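Local coordinates for Serine/threonine protein phosphatase Stp1 (PDB 2PK0) that removes phosphate groups from phosphoserine and phosphothreonine residues of proteins, as a magnesium-binding bacterial phosphatase of the PP2C family, at residues Gly101-Gly113 / Ile117-Val129. Sequence-based numbering, arbitrary orientation.
Sequences GMGTTIEAVAIVG and IFAHVGDSRIGIV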
ATOM      1  N   GLY A 101     -16.316  12.992  -3.549  1.00 56.85           N
ATOM      2  CA  GLY A 101     -15.751  11.801  -2.904  1.00 53.46           C
ATOM      3  C   GLY A 101     -14.277  11.545  -3.169  1.00 50.43           C
ATOM      4  O   GLY A 101     -13.869  10.407  -3.391  1.00 50.59           O
ATOM      5  N   MET A 102     -13.481  12.609  -3.159  1.00 47.37           N
ATOM      6  CA  MET A 102     -12.043  12.504  -3.369  1.00 43.57           C
ATOM      7  C   MET A 102     -11.343  11.914  -2.160  1.00 43.65           C
ATOM      8  O   MET A 102     -11.602  12.320  -1.016  1.00 43.67           O
ATOM      9  CB  MET A 102     -11.447  13.876  -3.643  1.00 43.64           C
ATOM     10  CG  MET A 102      -9.956  13.860  -3.795  1.00 41.71           C
ATOM     11  SD  MET A 102      -9.423  15.137  -4.910  1.00 42.66           S
ATOM     12  CE  MET A 102      -8.916  16.337  -3.752  1.00 43.73           C
ATOM     13  N   GLY A 103     -10.458  10.952  -2.414  1.00 40.15           N
ATOM     14  CA  GLY A 103      -9.697  10.352  -1.346  1.00 38.87           C
ATOM     15  C   GLY A 103      -8.768   9.263  -1.829  1.00 38.66           C
ATOM     16  O   GLY A 103      -8.898   8.786  -2.960  1.00 39.15           O
ATOM     17  N   THR A 104      -7.836   8.858  -0.971  1.00 33.10           N
ATOM     18  CA  THR A 104      -6.939   7.779  -1.322  1.00 30.44           C
ATOM     19  C   THR A 104      -6.584   6.861  -0.151  1.00 28.32           C
ATOM     20  O   THR A 104      -6.598   7.283   0.992  1.00 28.89           O
ATOM     21  CB  THR A 104      -5.648   8.305  -1.983  1.00 31.35           C
ATOM     22  OG1 THR A 104      -4.799   7.192  -2.278  1.00 33.28           O
ATOM     23  CG2 THR A 104      -4.914   9.263  -1.073  1.00 29.00           C
ATOM     24  N   THR A 105      -6.274   5.598  -0.434  1.00 26.17           N
ATOM     25  CA  THR A 105      -5.609   4.768   0.567  1.00 25.76           C
ATOM     26  C   THR A 105      -4.135   5.175   0.631  1.00 25.82           C
ATOM     27  O   THR A 105      -3.638   5.858  -0.265  1.00 26.99           O
ATOM     28  CB  THR A 105      -5.639   3.261   0.227  1.00 25.07           C
ATOM     29  OG1 THR A 105      -4.745   2.992  -0.860  1.00 22.57           O
ATOM     30  CG2 THR A 105      -7.023   2.793  -0.114  1.00 25.11           C
ATOM     31  N   ILE A 106      -3.424   4.746   1.666  1.00 24.91           N
ATOM     32  CA  ILE A 106      -1.961   4.845   1.635  1.00 27.92           C
ATOM     33  C   ILE A 106      -1.234   3.651   2.262  1.00 28.56           C
ATOM     34  O   ILE A 106      -1.707   3.053   3.231  1.00 28.11           O
ATOM     35  CB  ILE A 106      -1.421   6.166   2.249  1.00 28.02           C
ATOM     36  CG1 ILE A 106      -0.093   6.549   1.584  1.00 29.02           C
ATOM     37  CG2 ILE A 106      -1.274   6.076   3.780  1.00 25.37           C
ATOM     38  CD1 ILE A 106       0.698   7.594   2.346  1.00 28.77           C
ATOM     39  N   GLU A 107      -0.115   3.284   1.644  1.00 28.73           N
ATOM     40  CA  GLU A 107       0.917   2.473   2.277  1.00 30.92           C
ATOM     41  C   GLU A 107       2.245   3.205   2.127  1.00 30.34           C
ATOM     42  O   GLU A 107       2.691   3.482   1.002  1.00 28.11           O
ATOM     43  CB  GLU A 107       1.044   1.080   1.637  1.00 32.81           C
ATOM     44  CG  GLU A 107      -0.217   0.239   1.587  1.00 35.26           C
ATOM     45  CD  GLU A 107      -0.885   0.055   2.941  1.00 38.84           C
ATOM     46  OE1 GLU A 107      -0.189  -0.053   3.965  1.00 39.55           O
ATOM     47  OE2 GLU A 107      -2.128   0.035   2.995  1.00 43.05           O
ATOM     48  N   ALA A 108       2.868   3.528   3.251  1.00 26.43           N
ATOM     49  CA  ALA A 108       4.138   4.205   3.209  1.00 26.10           C
ATOM     50  C   ALA A 108       5.120   3.353   3.986  1.00 27.49           C
ATOM     51  O   ALA A 108       4.893   3.044   5.150  1.00 26.26           O
ATOM     52  CB  ALA A 108       4.015   5.591   3.812  1.00 27.74           C
ATOM     53  N   VAL A 109       6.184   2.921   3.320  1.00 28.27           N
ATOM     54  CA  VAL A 109       7.110   1.949   3.905  1.00 27.16           C
ATOM     55  C   VAL A 109       8.522   2.471   3.779  1.00 27.91           C
ATOM     56  O   VAL A 109       8.966   2.778   2.669  1.00 27.75           O
ATOM     57  CB  VAL A 109       7.062   0.594   3.169  1.00 25.97           C
ATOM     58  CG1 VAL A 109       7.947  -0.429   3.874  1.00 27.13           C
ATOM     59  CG2 VAL A 109       5.657   0.080   3.067  1.00 24.67           C
ATOM     60  N   ALA A 110       9.214   2.588   4.908  1.00 27.15           N
ATOM     61  CA  ALA A 110      10.614   2.989   4.914  1.00 28.99           C
ATOM     62  C   ALA A 110      11.470   1.822   5.394  1.00 33.04           C
ATOM     63  O   ALA A 110      11.053   1.082   6.299  1.00 32.45           O
ATOM     64  CB  ALA A 110      10.814   4.160   5.807  1.00 26.45           C
ATOM     65  N   ILE A 111      12.654   1.659   4.798  1.00 32.36           N
ATOM     66  CA  ILE A 111      13.522   0.536   5.130  1.00 32.46           C
ATOM     67  C   ILE A 111      14.763   1.037   5.836  1.00 34.85           C
ATOM     68  O   ILE A 111      15.610   1.671   5.219  1.00 38.60           O
ATOM     69  CB  ILE A 111      13.997  -0.232   3.885  1.00 31.65           C
ATOM     70  CG1 ILE A 111      12.832  -0.699   3.026  1.00 31.29           C
ATOM     71  CG2 ILE A 111      14.815  -1.432   4.288  1.00 33.77           C
ATOM     72  CD1 ILE A 111      13.292  -1.226   1.664  1.00 29.48           C
ATOM     73  N   VAL A 112      14.872   0.734   7.127  1.00 34.51           N
ATOM     74  CA  VAL A 112      16.029   1.101   7.932  1.00 33.99           C
ATOM     75  C   VAL A 112      16.837  -0.156   8.276  1.00 34.87           C
ATOM     76  O   VAL A 112      16.382  -0.996   9.064  1.00 35.47           O
ATOM     77  CB  VAL A 112      15.587   1.772   9.233  1.00 32.10           C
ATOM     78  CG1 VAL A 112      16.794   2.260  10.022  1.00 31.97           C
ATOM     79  CG2 VAL A 112      14.663   2.893   8.924  1.00 30.29           C
ATOM     80  N   GLY A 113      18.025  -0.278   7.694  1.00 32.68           N
ATOM     81  CA  GLY A 113      18.786  -1.518   7.780  1.00 34.05           C
ATOM     82  C   GLY A 113      18.003  -2.670   7.190  1.00 34.35           C
ATOM     83  O   GLY A 113      17.678  -2.656   6.003  1.00 37.01           O
ATOM     84  N   ILE A 117       9.430   0.080   8.670  1.00 29.11           N
ATOM     85  CA  ILE A 117       8.331   0.666   9.393  1.00 30.26           C
ATOM     86  C   ILE A 117       7.279   1.180   8.396  1.00 32.94           C
ATOM     87  O   ILE A 117       7.596   1.876   7.425  1.00 33.14           O
ATOM     88  CB  ILE A 117       8.778   1.762  10.393  1.00 29.24           C
ATOM     89  CG1 ILE A 117       7.551   2.392  11.081  1.00 28.50           C
ATOM     90  CG2 ILE A 117       9.616   2.809   9.703  1.00 28.03           C
ATOM     91  CD1 ILE A 117       7.862   3.154  12.359  1.00 29.15           C
ATOM     92  N   PHE A 118       6.024   0.812   8.621  1.00 31.45           N
ATOM     93  CA  PHE A 118       4.997   1.263   7.736  1.00 30.43           C
ATOM     94  C   PHE A 118       3.922   2.099   8.407  1.00 31.62           C
ATOM     95  O   PHE A 118       3.671   1.959   9.593  1.00 32.05           O
ATOM     96  CB  PHE A 118       4.383   0.083   6.968  1.00 29.65           C
ATOM     97  CG  PHE A 118       3.622  -0.899   7.828  1.00 29.94           C
ATOM     98  CD1 PHE A 118       2.276  -0.684   8.159  1.00 30.44           C
ATOM     99  CD2 PHE A 118       4.228  -2.066   8.270  1.00 29.50           C
ATOM    100  CE1 PHE A 118       1.568  -1.592   8.931  1.00 29.55           C
ATOM    101  CE2 PHE A 118       3.517  -2.990   9.054  1.00 27.76           C
ATOM    102  CZ  PHE A 118       2.197  -2.753   9.380  1.00 28.96           C
ATOM    103  N   ALA A 119       3.285   2.950   7.607  1.00 33.48           N
ATOM    104  CA  ALA A 119       2.025   3.588   7.952  1.00 33.01           C
ATOM    105  C   ALA A 119       0.986   3.102   6.942  1.00 33.77           C
ATOM    106  O   ALA A 119       1.296   2.996   5.754  1.00 35.69           O
ATOM    107  CB  ALA A 119       2.158   5.094   7.884  1.00 29.92           C
ATOM    108  N   HIS A 120      -0.244   2.850   7.403  1.00 32.99           N
ATOM    109  CA  HIS A 120      -1.277   2.185   6.588  1.00 31.41           C
ATOM    110  C   HIS A 120      -2.673   2.764   6.829  1.00 30.45           C
ATOM    111  O   HIS A 120      -3.085   2.903   7.962  1.00 32.06           O
ATOM    112  CB  HIS A 120      -1.255   0.683   6.889  1.00 28.99           C
ATOM    113  CG  HIS A 120      -2.571  -0.004   6.716  1.00 27.07           C
ATOM    114  ND1 HIS A 120      -3.166  -0.178   5.485  1.00 26.00           N
ATOM    115  CD2 HIS A 120      -3.385  -0.602   7.618  1.00 26.74           C
ATOM    116  CE1 HIS A 120      -4.298  -0.843   5.640  1.00 24.89           C
ATOM    117  NE2 HIS A 120      -4.457  -1.107   6.922  1.00 24.84           N
ATOM    118  N   VAL A 121      -3.374   3.116   5.749  1.00 28.88           N
ATOM    119  CA  VAL A 121      -4.692   3.742   5.779  1.00 25.62           C
ATOM    120  C   VAL A 121      -5.498   3.204   4.595  1.00 26.22           C
ATOM    121  O   VAL A 121      -5.120   3.441   3.460  1.00 25.99           O
ATOM    122  CB  VAL A 121      -4.607   5.281   5.540  1.00 27.04           C
ATOM    123  CG1 VAL A 121      -6.017   5.908   5.503  1.00 27.24           C
ATOM    124  CG2 VAL A 121      -3.771   5.972   6.580  1.00 25.69           C
ATOM    125  N   GLY A 122      -6.595   2.491   4.837  1.00 24.98           N
ATOM    126  CA  GLY A 122      -7.403   1.960   3.748  1.00 25.22           C
ATOM    127  C   GLY A 122      -7.436   0.448   3.627  1.00 27.54           C
ATOM    128  O   GLY A 122      -7.300  -0.273   4.622  1.00 27.76           O
ATOM    129  N   ASP A 123      -7.635  -0.033   2.402  1.00 28.18           N
ATOM    130  CA  ASP A 123      -7.701  -1.468   2.128  1.00 29.16           C
ATOM    131  C   ASP A 123      -6.565  -1.960   1.227  1.00 29.66           C
ATOM    132  O   ASP A 123      -6.619  -3.054   0.665  1.00 30.97           O
ATOM    133  CB  ASP A 123      -9.067  -1.870   1.546  1.00 30.09           C
ATOM    134  CG  ASP A 123      -9.392  -1.166   0.240  1.00 33.55           C
ATOM    135  OD1 ASP A 123      -8.667  -0.213  -0.140  1.00 36.60           O
ATOM    136  OD2 ASP A 123     -10.389  -1.564  -0.415  1.00 34.95           O
ATOM    137  N   SER A 124      -5.539  -1.138   1.081  1.00 28.74           N
ATOM    138  CA  SER A 124      -4.305  -1.598   0.477  1.00 29.77           C
ATOM    139  C   SER A 124      -3.606  -2.527   1.477  1.00 30.01           C
ATOM    140  O   SER A 124      -3.941  -2.552   2.662  1.00 31.86           O
ATOM    141  CB  SER A 124      -3.423  -0.414   0.105  1.00 29.58           C
ATOM    142  OG  SER A 124      -3.949   0.304  -0.989  1.00 30.79           O
ATOM    143  N   ARG A 125      -2.673  -3.341   1.014  1.00 29.11           N
ATOM    144  CA  ARG A 125      -2.119  -4.344   1.903  1.00 26.88           C
ATOM    145  C   ARG A 125      -0.618  -4.415   1.860  1.00 28.79           C
ATOM    146  O   ARG A 125       0.014  -3.980   0.886  1.00 28.37           O
ATOM    147  CB  ARG A 125      -2.676  -5.710   1.575  1.00 27.72           C
ATOM    148  CG  ARG A 125      -4.149  -5.802   1.738  1.00 28.29           C
ATOM    149  CD  ARG A 125      -4.544  -7.194   1.968  1.00 30.48           C
ATOM    150  NE  ARG A 125      -5.975  -7.279   2.173  1.00 32.46           N
ATOM    151  CZ  ARG A 125      -6.675  -8.367   1.910  1.00 32.99           C
ATOM    152  NH1 ARG A 125      -6.044  -9.427   1.429  1.00 32.32           N
ATOM    153  NH2 ARG A 125      -7.990  -8.381   2.096  1.00 33.18           N
ATOM    154  N   ILE A 126      -0.064  -4.941   2.955  1.00 28.09           N
ATOM    155  CA  ILE A 126       1.352  -5.237   3.089  1.00 26.44           C
ATOM    156  C   ILE A 126       1.495  -6.646   3.639  1.00 29.33           C
ATOM    157  O   ILE A 126       0.854  -6.998   4.646  1.00 28.30           O
ATOM    158  CB  ILE A 126       2.037  -4.290   4.063  1.00 25.26           C
ATOM    159  CG1 ILE A 126       1.909  -2.846   3.586  1.00 25.30           C
ATOM    160  CG2 ILE A 126       3.496  -4.657   4.239  1.00 18.23           C
ATOM    161  CD1 ILE A 126       2.363  -1.872   4.621  1.00 25.59           C
ATOM    162  N   GLY A 127       2.321  -7.453   2.976  1.00 28.61           N
ATOM    163  CA  GLY A 127       2.598  -8.787   3.459  1.00 29.49           C
ATOM    164  C   GLY A 127       4.050  -9.196   3.342  1.00 30.22           C
ATOM    165  O   GLY A 127       4.826  -8.574   2.634  1.00 32.98           O
ATOM    166  N   ILE A 128       4.420 -10.250   4.046  1.00 29.96           N
ATOM    167  CA  ILE A 128       5.740 -10.824   3.887  1.00 32.50           C
ATOM    168  C   ILE A 128       5.574 -12.239   3.393  1.00 31.48           C
ATOM    169  O   ILE A 128       4.733 -12.982   3.890  1.00 29.20           O
ATOM    170  CB  ILE A 128       6.551 -10.827   5.214  1.00 33.22           C
ATOM    171  CG1 ILE A 128       6.991  -9.415   5.583  1.00 32.32           C
ATOM    172  CG2 ILE A 128       7.793 -11.726   5.116  1.00 33.30           C
ATOM    173  CD1 ILE A 128       7.418  -9.310   6.997  1.00 31.58           C
ATOM    174  N   VAL A 129       6.350 -12.594   2.382  1.00 33.37           N
ATOM    175  CA  VAL A 129       6.439 -13.981   1.949  1.00 34.94           C
ATOM    176  C   VAL A 129       7.754 -14.610   2.427  1.00 34.15           C
ATOM    177  O   VAL A 129       8.837 -14.156   2.062  1.00 36.54           O
ATOM    178  CB  VAL A 129       6.267 -14.078   0.429  1.00 34.64           C
ATOM    179  CG1 VAL A 129       6.528 -15.506  -0.071  1.00 33.97           C
ATOM    180  CG2 VAL A 129       4.871 -13.585   0.050  1.00 30.24           C
TER
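Strand 106-112 and strand 117-121 run antiparallel, their axes 4.7 Å apart at closest and at 177°, and Ile-106, Ala-108 and Ala-110 each exchange two backbone hydrogen bonds with Val-121, Ala-119 and Ile-117 respectively. On the face bearing Glu-107 and Val-109, the main polar link is between Glu-107 and His-120, a non-hydrogen-bonded pair whose side chains lie side by side and point the same way. His-120 ND1 donates to Glu-107 OE2 at 2.7 Å, meeting its syn lone pair close to the ring plane; carboxylate and imidazole are turned 29° apart. A bend at chi2 (-54°) turns the carboxylate toward His-120, while CG packs on CB of Ser-124 and OE1 lies against CD1 of Ile-126. The same methyl also meets Val-109 CG2 at 4.1 Å, tying the hairpin to strand 125-129. At the end of the hairpin away from its turn, Thr-105 OG1 and Ser-124 OG share a 2.8 Å hydrogen bond, and Thr-105 OG1 also bonds the backbone N of metal ligand Asp-41. On the other face, Ile-106 CG2 touches Val-121 CG2 at 3.8 Å. Beyond Val-121 the chain leaves one sheet of the PP2C beta-sandwich for the other through Gly-122 to Ser-124, bringing Asp-123 near a bound magnesium. His-141 stacks on His-120, strand 35-43 flanks the hairpin across 103-112, and helix 48-64 covers Ile-106 through Thr-56 and Leu-60.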